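Local atomic coordinates of Lic12234 (Leptospira interrogans, PDB entry 4TZH), a protein that is of unknown function but, as a leucine-rich repeat protein of a pathogenic spirochaete, is a candidate virulence factor that may bind other molecules. Residues L112-P126 with L135-P149. Sequence-based numbering, arbitrary orientation. Where two conformers were deposited one is given.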
loop_
_atom_site.group_PDB
_atom_site.type_symbol
_atom_site.label_atom_id
_atom_site.label_comp_id
_atom_site.label_asym_id
_atom_site.label_seq_id
_atom_site.Cartn_x
_atom_site.Cartn_y
_atom_site.Cartn_z
ATOM N N LEU A 112 -7.306 4.018 4.640
ATOM C CA LEU A 112 -6.751 2.710 4.234
ATOM C C LEU A 112 -7.262 1.589 5.103
ATOM O O LEU A 112 -7.158 1.671 6.341
ATOM C CB LEU A 112 -5.232 2.808 4.280
ATOM C CG LEU A 112 -4.485 1.660 3.577
ATOM C CD1 LEU A 112 -4.747 1.664 2.086
ATOM C CD2 LEU A 112 -2.979 1.749 3.830
ATOM N N GLY A 113 -7.783 0.564 4.453
ATOM C CA GLY A 113 -8.335 -0.576 5.161
ATOM C C GLY A 113 -7.527 -1.837 4.982
ATOM O O GLY A 113 -7.482 -2.665 5.903
ATOM N N ILE A 114 -6.895 -2.002 3.810
ATOM C CA ILE A 114 -6.161 -3.240 3.538
ATOM C C ILE A 114 -4.812 -2.872 2.988
ATOM O O ILE A 114 -4.719 -2.098 2.026
ATOM C CB ILE A 114 -6.965 -4.097 2.520
ATOM C CG1 ILE A 114 -8.344 -4.515 3.140
ATOM C CG2 ILE A 114 -6.153 -5.350 2.156
ATOM C CD1 ILE A 114 -9.390 -5.116 2.256
ATOM N N LEU A 115 -3.741 -3.360 3.647
ATOM C CA LEU A 115 -2.376 -3.039 3.251
ATOM C C LEU A 115 -1.591 -4.341 3.104
ATOM O O LEU A 115 -1.423 -5.048 4.102
ATOM C CB LEU A 115 -1.739 -2.118 4.293
ATOM C CG LEU A 115 -0.288 -1.730 4.085
ATOM C CD1 LEU A 115 -0.021 -1.171 2.676
ATOM C CD2 LEU A 115 0.151 -0.713 5.107
ATOM N N TYR A 116 -1.164 -4.649 1.892
ATOM C CA TYR A 116 -0.390 -5.866 1.649
ATOM C C TYR A 116 1.051 -5.504 1.399
ATOM O O TYR A 116 1.360 -4.770 0.445
ATOM C CB TYR A 116 -0.913 -6.584 0.400
ATOM C CG TYR A 116 -2.108 -7.463 0.643
ATOM C CD1 TYR A 116 -1.958 -8.749 1.162
ATOM C CD2 TYR A 116 -3.387 -7.022 0.352
ATOM C CE1 TYR A 116 -3.064 -9.573 1.384
ATOM C CE2 TYR A 116 -4.496 -7.862 0.519
ATOM C CZ TYR A 116 -4.329 -9.108 1.080
ATOM O OH TYR A 116 -5.423 -9.929 1.220
ATOM N N LEU A 117 1.932 -5.977 2.257
ATOM C CA LEU A 117 3.363 -5.676 2.182
ATOM C C LEU A 117 4.149 -6.971 2.102
ATOM O O LEU A 117 5.378 -6.910 2.310
ATOM C CB LEU A 117 3.800 -4.849 3.392
ATOM C CG LEU A 117 3.350 -3.400 3.366
ATOM C CD1 LEU A 117 3.397 -2.789 4.747
ATOM C CD2 LEU A 117 4.239 -2.571 2.392
ATOM N N ASN A 118 3.498 -8.087 1.748
ATOM C CA ASN A 118 4.185 -9.391 1.676
ATOM C C ASN A 118 5.378 -9.311 0.731
ATOM O O ASN A 118 5.336 -8.584 -0.254
ATOM C CB ASN A 118 3.275 -10.474 1.110
ATOM C CG ASN A 118 1.854 -10.436 1.592
ATOM O OD1 ASN A 118 1.171 -9.396 1.524
ATOM N ND2 ASN A 118 1.341 -11.619 1.906
ATOM N N ASN A 119 6.407 -10.127 0.985
ATOM C CA ASN A 119 7.542 -10.218 0.073
ATOM C C ASN A 119 8.220 -8.902 -0.224
ATOM O O ASN A 119 8.366 -8.501 -1.392
ATOM C CB ASN A 119 7.112 -10.936 -1.229
ATOM C CG ASN A 119 6.558 -12.311 -0.990
ATOM O OD1 ASN A 119 5.358 -12.549 -1.115
ATOM N ND2 ASN A 119 7.414 -13.225 -0.599
ATOM N N ASN A 120 8.660 -8.247 0.838
ATOM C CA ASN A 120 9.494 -7.045 0.809
ATOM C C ASN A 120 10.661 -7.336 1.757
ATOM O O ASN A 120 10.877 -8.508 2.126
ATOM C CB ASN A 120 8.711 -5.783 1.185
ATOM C CG ASN A 120 7.951 -5.258 -0.002
ATOM O OD1 ASN A 120 8.543 -4.606 -0.873
ATOM N ND2 ASN A 120 6.653 -5.507 -0.054
ATOM N N GLN A 121 11.486 -6.330 2.066
ATOM C CA GLN A 121 12.612 -6.599 2.948
ATOM C C GLN A 121 12.531 -5.698 4.184
ATOM O O GLN A 121 13.545 -5.183 4.677
ATOM C CB GLN A 121 13.921 -6.408 2.145
ATOM C CG GLN A 121 13.998 -7.303 0.898
ATOM C CD GLN A 121 13.309 -6.646 -0.274
ATOM O OE1 GLN A 121 13.414 -5.433 -0.460
ATOM N NE2 GLN A 121 12.521 -7.407 -1.040
ATOM N N LEU A 122 11.307 -5.473 4.685
ATOM C CA LEU A 122 11.125 -4.569 5.815
ATOM C C LEU A 122 11.740 -5.124 7.075
ATOM O O LEU A 122 11.619 -6.312 7.359
ATOM C CB LEU A 122 9.651 -4.293 6.078
ATOM C CG LEU A 122 8.898 -3.565 4.953
ATOM C CD1 LEU A 122 7.368 -3.700 5.174
ATOM C CD2 LEU A 122 9.304 -2.099 4.875
ATOM N N THR A 123 12.375 -4.256 7.847
ATOM C CA THR A 123 12.974 -4.646 9.112
ATOM C C THR A 123 12.103 -4.209 10.264
ATOM O O THR A 123 12.181 -4.787 11.339
ATOM C CB THR A 123 14.429 -4.168 9.249
ATOM O OG1 THR A 123 14.422 -2.739 9.244
ATOM C CG2 THR A 123 15.308 -4.704 8.139
ATOM N N THR A 124 11.245 -3.214 10.038
ATOM C CA THR A 124 10.288 -2.712 11.017
ATOM C C THR A 124 9.234 -1.882 10.310
ATOM O O THR A 124 9.187 -1.837 9.074
ATOM C CB THR A 124 10.981 -1.919 12.153
ATOM O OG1 THR A 124 10.028 -1.733 13.206
ATOM C CG2 THR A 124 11.555 -0.568 11.687
ATOM N N LEU A 125 8.362 -1.257 11.092
ATOM C CA LEU A 125 7.351 -0.352 10.595
ATOM C C LEU A 125 7.577 0.964 11.285
ATOM O O LEU A 125 8.010 0.963 12.452
ATOM C CB LEU A 125 5.946 -0.870 10.920
ATOM C CG LEU A 125 5.571 -2.206 10.274
ATOM C CD1 LEU A 125 4.337 -2.800 10.945
ATOM C CD2 LEU A 125 5.382 -2.064 8.789
ATOM N N PRO A 126 7.278 2.091 10.614
ATOM C CA PRO A 126 7.459 3.385 11.283
ATOM C C PRO A 126 6.399 3.570 12.356
ATOM O O PRO A 126 5.318 2.994 12.241
ATOM C CB PRO A 126 7.278 4.405 10.148
ATOM C CG PRO A 126 6.397 3.721 9.152
ATOM C CD PRO A 126 6.761 2.253 9.235
ATOM N N LEU A 135 -7.466 0.691 9.369
ATOM C CA LEU A 135 -6.829 -0.526 8.879
ATOM C C LEU A 135 -7.464 -1.763 9.487
ATOM O O LEU A 135 -7.528 -1.853 10.727
ATOM C CB LEU A 135 -5.337 -0.455 9.152
ATOM C CG LEU A 135 -4.459 -1.348 8.285
ATOM C CD1 LEU A 135 -4.506 -0.916 6.814
ATOM C CD2 LEU A 135 -3.052 -1.361 8.809
ATOM N N VAL A 136 -7.875 -2.719 8.636
ATOM C CA VAL A 136 -8.524 -3.962 9.031
ATOM C C VAL A 136 -7.590 -5.156 8.812
ATOM O O VAL A 136 -7.621 -6.148 9.544
ATOM C CB VAL A 136 -9.850 -4.110 8.245
ATOM C CG1 VAL A 136 -10.533 -5.444 8.517
ATOM C CG2 VAL A 136 -10.805 -2.952 8.568
ATOM N N SER A 137 -6.757 -5.061 7.769
ATOM C CA SER A 137 -5.883 -6.187 7.473
ATOM C C SER A 137 -4.494 -5.670 7.117
ATOM O O SER A 137 -4.364 -4.767 6.282
ATOM C CB SER A 137 -6.457 -6.978 6.295
ATOM O OG SER A 137 -5.604 -8.084 6.030
ATOM N N LEU A 138 -3.470 -6.220 7.783
ATOM C CA LEU A 138 -2.087 -5.825 7.542
ATOM C C LEU A 138 -1.292 -7.095 7.307
ATOM O O LEU A 138 -1.182 -7.908 8.238
ATOM C CB LEU A 138 -1.533 -5.030 8.711
ATOM C CG LEU A 138 -0.070 -4.612 8.662
ATOM C CD1 LEU A 138 0.255 -3.809 7.386
ATOM C CD2 LEU A 138 0.306 -3.803 9.901
ATOM N N SER A 139 -0.735 -7.253 6.098
ATOM C CA SER A 139 0.004 -8.448 5.759
ATOM C C SER A 139 1.459 -8.128 5.574
ATOM O O SER A 139 1.786 -7.276 4.738
ATOM C CB SER A 139 -0.586 -9.058 4.511
ATOM O OG SER A 139 -0.006 -10.341 4.386
ATOM N N LEU A 140 2.308 -8.738 6.384
ATOM C CA LEU A 140 3.756 -8.495 6.395
ATOM C C LEU A 140 4.494 -9.818 6.213
ATOM O O LEU A 140 5.662 -9.905 6.610
ATOM C CB LEU A 140 4.158 -7.857 7.750
ATOM C CG LEU A 140 3.652 -6.422 7.923
ATOM C CD1 LEU A 140 3.612 -6.038 9.383
ATOM C CD2 LEU A 140 4.504 -5.447 7.102
ATOM N N SER A 141 3.863 -10.809 5.594
ATOM C CA SER A 141 4.552 -12.080 5.495
ATOM C C SER A 141 5.772 -11.993 4.613
ATOM O O SER A 141 5.833 -11.151 3.709
ATOM C CB SER A 141 3.633 -13.183 5.003
ATOM O OG SER A 141 3.045 -12.837 3.760
ATOM N N SER A 142 6.768 -12.840 4.886
ATOM C CA SER A 142 7.988 -12.848 4.086
ATOM C C SER A 142 8.659 -11.503 3.979
ATOM O O SER A 142 8.881 -10.986 2.885
ATOM C CB SER A 142 7.728 -13.442 2.706
ATOM O OG SER A 142 7.246 -14.770 2.827
ATOM N N ASN A 143 9.020 -10.946 5.122
ATOM C CA ASN A 143 9.799 -9.713 5.213
ATOM C C ASN A 143 11.054 -10.041 6.026
ATOM O O ASN A 143 11.429 -11.214 6.116
ATOM C CB ASN A 143 8.965 -8.580 5.801
ATOM C CG ASN A 143 8.225 -7.853 4.699
ATOM O OD1 ASN A 143 8.796 -6.981 4.054
ATOM N ND2 ASN A 143 6.991 -8.241 4.397
ATOM N N LYS A 144 11.731 -9.030 6.569
ATOM C CA LYS A 144 12.969 -9.262 7.331
ATOM C C LYS A 144 12.805 -8.599 8.699
ATOM O O LYS A 144 13.739 -7.995 9.248
ATOM C CB LYS A 144 14.164 -8.680 6.539
ATOM C CG LYS A 144 14.387 -9.344 5.170
ATOM C CD LYS A 144 14.963 -10.759 5.256
ATOM C CE LYS A 144 14.902 -11.460 3.918
ATOM N NZ LYS A 144 15.223 -12.906 4.039
ATOM N N LEU A 145 11.594 -8.689 9.258
ATOM C CA LEU A 145 11.228 -7.986 10.477
ATOM C C LEU A 145 12.065 -8.348 11.653
ATOM O O LEU A 145 12.340 -9.524 11.874
ATOM C CB LEU A 145 9.769 -8.210 10.855
ATOM C CG LEU A 145 8.748 -7.637 9.894
ATOM C CD1 LEU A 145 7.366 -8.096 10.305
ATOM C CD2 LEU A 145 8.802 -6.114 9.842
ATOM N N THR A 146 12.521 -7.331 12.385
ATOM C CA THR A 146 13.288 -7.554 13.608
ATOM C C THR A 146 12.574 -6.974 14.809
ATOM O O THR A 146 12.881 -7.363 15.949
ATOM C CB THR A 146 14.743 -7.061 13.531
ATOM O OG1 THR A 146 14.752 -5.674 13.196
ATOM C CG2 THR A 146 15.585 -7.869 12.569
ATOM N N SER A 147 11.653 -6.031 14.571
ATOM C CA SER A 147 10.849 -5.429 15.623
ATOM C C SER A 147 9.523 -4.945 15.059
ATOM O O SER A 147 9.407 -4.685 13.848
ATOM C CB SER A 147 11.589 -4.272 16.291
ATOM O OG SER A 147 11.697 -3.140 15.439
ATOM N N ILE A 148 8.530 -4.851 15.947
ATOM C CA ILE A 148 7.209 -4.326 15.665
ATOM C C ILE A 148 7.018 -3.107 16.599
ATOM O O ILE A 148 7.291 -3.236 17.791
ATOM C CB ILE A 148 6.130 -5.441 15.827
ATOM C CG1 ILE A 148 6.108 -6.413 14.599
ATOM C CG2 ILE A 148 4.727 -4.881 16.151
ATOM C CD1 ILE A 148 6.199 -5.771 13.176
ATOM N N PRO A 149 6.635 -1.904 16.107
ATOM C CA PRO A 149 6.487 -0.772 17.047
ATOM C C PRO A 149 5.252 -0.916 17.925
ATOM O O PRO A 149 4.242 -1.454 17.469
ATOM C CB PRO A 149 6.376 0.443 16.139
ATOM C CG PRO A 149 5.746 -0.100 14.876
ATOM C CD PRO A 149 6.280 -1.515 14.724
HETATM O O HOH W 1 -3.624 -7.382 4.086
HETATM O O HOH W 2 4.464 -14.082 1.588
#
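The Tyr116 ring meets Ser139, whose CB lies 3.6 Å from Tyr116 CD1 in an oblique approach. A water sits over the centre of one ring face and binds Leu115 O and Ser137 OG. Asn118 OD1 lies at the ring edge, in its plane. The Tyr116 ring also meets the Phe93 ring, their planes nearly parallel. Asn143 ND2 gives a bond to Leu117 O, which lies only 2° out of the amide plane, and another to Leu140 O. Asn120 ND2 reaches the same Leu117 O from the opposite face of that carbonyl. Asn143 OD1 takes Leu122 N on a lone pair at 3.0 Å. With CG anti to the carbonyl carbon (chi1 -88°), the Asn143 amide reaches across to the turn after strand 114-116. This is the asparagine ladder of leucine-rich repeats; Asn120 and Asn166 repeat the role in adjacent turns.

Strands 114-116 and 137-139 run parallel, their axes 5.0 Å apart. Leu115 N binds Ser137 O, Leu115 O accepts from Ser139 N, and Gly113 O takes both Val136 N and Ser137 N. Leu115 and Leu138 lie side by side on the sheet face opposite Tyr116 and Ser139, CD2 to CD1 3.8 Å. Leu117 and Leu140 pair likewise, CD1 to CD2 3.7 Å. Leu125 meets Leu140 tip to tip, and its CB packs 3.9 Å from Pro149 CD. Farther along both chains, Thr124 OG1 donates to Ser147 O from above the carbonyl plane.

A second water joins Asn119 OD1, Ser141 OG and Ser142 OG, whose OG also bonds Asp165. Waters thus bridge polar groups on the Tyr116 side, leucines pack behind, and amides satisfy backbone groups beyond the strands; Leu125 N is buried without a partner.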